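Local coordinates for mandelate racemase/muconate lactonizing enzyme family protein (Bradyrhizobium sp. ORS 278, PDB 3TOY) that belongs to the mandelate racemase/muconate lactonizing enzyme family of the enolase superfamily, pairing an N-terminal domain with a barrel-like C-terminal domain, at residues Gly151-Ser162 against Pro332-Leu343. Numbering follows the deposited sequence.
With P4C (O-acetaldehydyl-hexaethylene glycol), chain R.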
loop_
_atom_site.group_PDB
_atom_site.type_symbol
_atom_site.label_atom_id
_atom_site.label_comp_id
_atom_site.label_asym_id
_atom_site.label_seq_id
_atom_site.Cartn_x
_atom_site.Cartn_y
_atom_site.Cartn_z
ATOM N N GLY A 151 20.051 -3.885 -34.941
ATOM C CA GLY A 151 20.479 -2.487 -34.800
ATOM C C GLY A 151 21.665 -2.337 -33.871
ATOM O O GLY A 151 22.031 -1.217 -33.508
ATOM N N GLY A 152 22.267 -3.460 -33.485
ATOM C CA GLY A 152 23.442 -3.439 -32.616
ATOM C C GLY A 152 24.701 -3.892 -33.341
ATOM O O GLY A 152 24.716 -3.993 -34.579
ATOM N N SER A 153 25.755 -4.164 -32.572
ATOM C CA SER A 153 27.015 -4.658 -33.123
ATOM C C SER A 153 27.532 -5.857 -32.344
ATOM O O SER A 153 27.229 -6.022 -31.164
ATOM C CB SER A 153 28.072 -3.536 -33.147
ATOM O OG SER A 153 28.427 -3.103 -31.834
ATOM N N ALA A 154 28.313 -6.701 -33.008
ATOM C CA ALA A 154 28.854 -7.892 -32.368
ATOM C C ALA A 154 30.073 -7.470 -31.593
ATOM O O ALA A 154 31.115 -7.163 -32.170
ATOM C CB ALA A 154 29.240 -8.943 -33.406
ATOM N N ARG A 155 29.940 -7.454 -30.281
ATOM C CA ARG A 155 31.015 -7.041 -29.418
ATOM C C ARG A 155 31.105 -7.926 -28.190
ATOM O O ARG A 155 30.166 -8.665 -27.870
ATOM C CB ARG A 155 30.819 -5.594 -29.009
ATOM C CG ARG A 155 29.487 -5.331 -28.361
ATOM C CD ARG A 155 29.183 -3.850 -28.446
ATOM N NE ARG A 155 27.860 -3.559 -27.919
ATOM C CZ ARG A 155 27.542 -3.649 -26.632
ATOM N NH1 ARG A 155 28.457 -4.027 -25.740
ATOM N NH2 ARG A 155 26.309 -3.369 -26.239
ATOM N N PRO A 156 32.262 -7.881 -27.525
ATOM C CA PRO A 156 32.572 -8.766 -26.420
ATOM C C PRO A 156 31.620 -8.498 -25.258
ATOM O O PRO A 156 31.486 -7.356 -24.815
ATOM C CB PRO A 156 34.012 -8.375 -26.043
ATOM C CG PRO A 156 34.555 -7.683 -27.256
ATOM C CD PRO A 156 33.391 -6.989 -27.867
ATOM N N ILE A 157 30.941 -9.547 -24.809
ATOM C CA ILE A 157 30.053 -9.480 -23.641
ATOM C C ILE A 157 30.691 -10.221 -22.458
ATOM O O ILE A 157 31.154 -11.359 -22.608
ATOM C CB ILE A 157 28.700 -10.174 -23.949
ATOM C CG1 ILE A 157 28.023 -9.558 -25.179
ATOM C CG2 ILE A 157 27.774 -10.117 -22.701
ATOM C CD1 ILE A 157 27.613 -8.092 -24.998
ATOM N N PRO A 158 30.710 -9.593 -21.260
ATOM C CA PRO A 158 31.306 -10.314 -20.136
ATOM C C PRO A 158 30.607 -11.652 -19.908
ATOM O O PRO A 158 29.368 -11.749 -20.006
ATOM C CB PRO A 158 31.098 -9.372 -18.940
ATOM C CG PRO A 158 30.866 -8.010 -19.541
ATOM C CD PRO A 158 30.237 -8.250 -20.896
ATOM N N ALA A 159 31.403 -12.675 -19.615
ATOM C CA ALA A 159 30.894 -14.013 -19.449
ATOM C C ALA A 159 31.315 -14.607 -18.114
ATOM O O ALA A 159 32.320 -14.191 -17.508
ATOM C CB ALA A 159 31.388 -14.913 -20.606
ATOM N N TYR A 160 30.556 -15.592 -17.655
ATOM C CA TYR A 160 31.013 -16.384 -16.533
ATOM C C TYR A 160 30.926 -17.848 -16.869
ATOM O O TYR A 160 30.112 -18.274 -17.692
ATOM C CB TYR A 160 30.231 -16.101 -15.245
ATOM C CG TYR A 160 28.772 -16.495 -15.293
ATOM C CD1 TYR A 160 28.360 -17.773 -14.906
ATOM C CD2 TYR A 160 27.799 -15.579 -15.694
ATOM C CE1 TYR A 160 27.028 -18.141 -14.942
ATOM C CE2 TYR A 160 26.461 -15.942 -15.751
ATOM C CZ TYR A 160 26.087 -17.214 -15.355
ATOM O OH TYR A 160 24.763 -17.548 -15.371
ATOM N N ASP A 161 31.774 -18.621 -16.197
ATOM C CA ASP A 161 31.878 -20.045 -16.454
ATOM C C ASP A 161 30.988 -20.816 -15.478
ATOM O O ASP A 161 31.132 -20.708 -14.260
ATOM C CB ASP A 161 33.351 -20.473 -16.310
ATOM C CG ASP A 161 33.706 -21.672 -17.180
ATOM O OD1 ASP A 161 32.859 -22.121 -17.989
ATOM O OD2 ASP A 161 34.852 -22.161 -17.054
ATOM N N SER A 162 30.078 -21.601 -16.026
ATOM C CA SER A 162 29.002 -22.152 -15.254
ATOM C C SER A 162 29.245 -23.623 -14.942
ATOM O O SER A 162 29.259 -24.460 -15.845
ATOM C CB SER A 162 27.690 -21.927 -16.027
ATOM O OG SER A 162 26.558 -22.242 -15.246
ATOM N N PRO A 332 23.920 -7.621 -26.773
ATOM C CA PRO A 332 24.402 -6.312 -27.208
ATOM C C PRO A 332 23.319 -5.266 -27.450
ATOM O O PRO A 332 23.643 -4.081 -27.541
ATOM C CB PRO A 332 25.149 -6.628 -28.532
ATOM C CG PRO A 332 25.576 -8.070 -28.357
ATOM C CD PRO A 332 24.387 -8.708 -27.661
ATOM N N VAL A 333 22.054 -5.676 -27.590
ATOM C CA VAL A 333 20.976 -4.705 -27.787
ATOM C C VAL A 333 20.028 -4.640 -26.579
ATOM O O VAL A 333 18.923 -4.105 -26.678
ATOM C CB VAL A 333 20.185 -4.969 -29.083
ATOM C CG1 VAL A 333 21.126 -4.754 -30.328
ATOM C CG2 VAL A 333 19.575 -6.383 -29.071
ATOM N N THR A 334 20.490 -5.178 -25.457
ATOM C CA THR A 334 19.694 -5.266 -24.225
ATOM C C THR A 334 20.189 -4.116 -23.343
ATOM O O THR A 334 21.360 -4.099 -22.953
ATOM C CB THR A 334 19.930 -6.606 -23.524
ATOM O OG1 THR A 334 19.513 -7.676 -24.391
ATOM C CG2 THR A 334 19.172 -6.709 -22.150
ATOM N N PRO A 335 19.315 -3.132 -23.061
ATOM C CA PRO A 335 19.780 -1.947 -22.359
ATOM C C PRO A 335 20.488 -2.263 -21.054
ATOM O O PRO A 335 21.493 -1.614 -20.736
ATOM C CB PRO A 335 18.493 -1.160 -22.092
ATOM C CG PRO A 335 17.602 -1.536 -23.257
ATOM C CD PRO A 335 17.900 -3.023 -23.454
ATOM N N THR A 336 19.992 -3.242 -20.303
ATOM C CA THR A 336 20.590 -3.551 -18.998
ATOM C C THR A 336 21.466 -4.796 -19.030
ATOM O O THR A 336 21.647 -5.470 -18.013
ATOM C CB THR A 336 19.517 -3.712 -17.876
ATOM O OG1 THR A 336 18.630 -4.812 -18.162
ATOM C CG2 THR A 336 18.699 -2.415 -17.755
ATOM N N ALA A 337 22.028 -5.101 -20.193
ATOM C CA ALA A 337 22.868 -6.293 -20.326
ATOM C C ALA A 337 23.873 -6.448 -19.185
ATOM O O ALA A 337 24.558 -5.501 -18.808
ATOM C CB ALA A 337 23.625 -6.290 -21.685
ATOM N N HIS A 338 23.998 -7.669 -18.686
ATOM C CA HIS A 338 24.821 -7.937 -17.513
ATOM C C HIS A 338 25.834 -9.025 -17.901
ATOM O O HIS A 338 26.906 -8.699 -18.426
ATOM C CB HIS A 338 23.894 -8.322 -16.333
ATOM C CG HIS A 338 24.573 -8.391 -14.997
ATOM N ND1 HIS A 338 23.962 -8.951 -13.891
ATOM C CD2 HIS A 338 25.788 -7.960 -14.575
ATOM C CE1 HIS A 338 24.769 -8.855 -12.847
ATOM N NE2 HIS A 338 25.887 -8.262 -13.234
ATOM N N PHE A 339 25.516 -10.291 -17.681
ATOM C CA PHE A 339 26.450 -11.401 -18.019
ATOM C C PHE A 339 25.893 -12.359 -19.075
ATOM O O PHE A 339 24.688 -12.575 -19.154
ATOM C CB PHE A 339 26.729 -12.255 -16.788
ATOM C CG PHE A 339 27.846 -11.767 -15.942
ATOM C CD1 PHE A 339 27.581 -11.154 -14.723
ATOM C CD2 PHE A 339 29.177 -11.959 -16.330
ATOM C CE1 PHE A 339 28.615 -10.712 -13.917
ATOM C CE2 PHE A 339 30.219 -11.525 -15.515
ATOM C CZ PHE A 339 29.938 -10.907 -14.307
ATOM N N LEU A 340 26.797 -12.959 -19.853
ATOM C CA LEU A 340 26.466 -14.105 -20.696
ATOM C C LEU A 340 26.943 -15.373 -19.969
ATOM O O LEU A 340 28.104 -15.449 -19.523
ATOM C CB LEU A 340 27.115 -13.941 -22.095
ATOM C CG LEU A 340 26.834 -15.062 -23.123
ATOM C CD1 LEU A 340 26.901 -14.504 -24.542
ATOM C CD2 LEU A 340 27.788 -16.252 -22.967
ATOM N N GLU A 341 26.040 -16.342 -19.789
ATOM C CA GLU A 341 26.373 -17.610 -19.132
ATOM C C GLU A 341 27.038 -18.581 -20.104
ATOM O O GLU A 341 26.439 -18.962 -21.114
ATOM C CB GLU A 341 25.118 -18.323 -18.612
ATOM C CG GLU A 341 25.448 -19.612 -17.824
ATOM C CD GLU A 341 24.224 -20.286 -17.227
ATOM O OE1 GLU A 341 23.087 -20.050 -17.718
ATOM O OE2 GLU A 341 24.411 -21.058 -16.272
ATOM N N VAL A 342 28.245 -19.020 -19.777
ATOM C CA VAL A 342 28.903 -20.001 -20.644
ATOM C C VAL A 342 28.764 -21.384 -20.063
ATOM O O VAL A 342 29.402 -21.716 -19.062
ATOM C CB VAL A 342 30.391 -19.692 -20.853
ATOM C CG1 VAL A 342 31.061 -20.826 -21.655
ATOM C CG2 VAL A 342 30.562 -18.358 -21.563
ATOM N N LEU A 343 27.879 -22.164 -20.674
ATOM C CA LEU A 343 27.754 -23.600 -20.431
ATOM C C LEU A 343 27.565 -24.204 -21.820
ATOM O O LEU A 343 26.550 -23.976 -22.469
ATOM C CB LEU A 343 26.556 -23.896 -19.529
ATOM C CG LEU A 343 26.264 -25.328 -19.067
ATOM C CD1 LEU A 343 27.527 -26.123 -18.818
ATOM C CD2 LEU A 343 25.386 -25.297 -17.817
HETATM O O1 P4C R . 24.550 -3.766 -11.509
HETATM C C2 P4C R . 24.930 -4.557 -12.644
HETATM C C3 P4C R . 26.013 -3.858 -13.463
HETATM O O4 P4C R . 26.029 -4.481 -14.751
HETATM C C5 P4C R . 27.034 -3.975 -15.637
HETATM C C6 P4C R . 27.656 -5.114 -16.456
HETATM O O7 P4C R . 28.645 -5.769 -15.661
HETATM C C8 P4C R . 29.216 -6.972 -16.204
HETATM C C9 P4C R . 30.737 -6.927 -15.983
HETATM O O10 P4C R . 31.182 -7.598 -14.805
HETATM C C11 P4C R . 32.413 -7.066 -14.274
HETATM C C12 P4C R . 32.169 -5.867 -13.359
HETATM O O13 P4C R . 32.746 -6.054 -12.059
HETATM C C14 P4C R . 32.165 -5.228 -11.038
HETATM C C15 P4C R . 31.051 -5.938 -10.263
HETATM O O16 P4C R . 31.418 -6.258 -8.911
HETATM C C17 P4C R . 30.639 -7.319 -8.336
HETATM C C18 P4C R . 31.325 -7.955 -7.122
HETATM O O19 P4C R . 32.248 -8.978 -7.527
HETATM C C20 P4C R . 33.321 -9.182 -6.603
HETATM C C21 P4C R . 34.480 -9.924 -7.273
HETATM O O22 P4C R . 35.198 -9.065 -8.165
HETATM O O HOH W 1 25.304 -3.301 -29.815
#
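P158 O accepts a hydrogen bond from L340 N at 2.8 Å, the first rung of a parallel strand pair that closes the C-terminal barrel, a modified TIM barrel in this superfamily: strand 157-162 lies between 186-190 and the last barrel strand, 340-342. L340 O then takes Y160 N, Y160 O takes V342 N nearly straight (C=O...N 174°), and V342 O takes S162 N. A159 CB packs on V342 CG2 on one sheet face; Y160 and E341 share the other, pointing into the barrel. A chi1 of 65° tucks the Y160 ring back over its own backbone and lays one face over E341 CA, 4.0 Å from the ring centroid, a CH-pi contact. The ring turns its edge toward the face of F339 in an offset edge-to-face pair, planes at 81°, and F339 CB sits at that edge. F339 and P158 also line the P4C pocket, F339 CZ lying 3.6 Å from P4C O10, while P4C C2 rests over one face of H338. At the other end of the contact, P332 CG meets I157 CD1 at 3.9 Å and P332 CB sits over one face of the R155 guanidinium; R155 NH2 gives P332 O only a weak bond. One water accepts from S153 N and R155 NE and donates to P332 O. K188 NZ, on neighbouring strand 186-190, hydrogen-bonds Y160 OH and forms a salt bridge with E341 OE2, while E341 OE1 accepts from I322 N. The extended E341 chain brings OE2 to S162 OG, which donates to its anti lone pair at 2.7 Å.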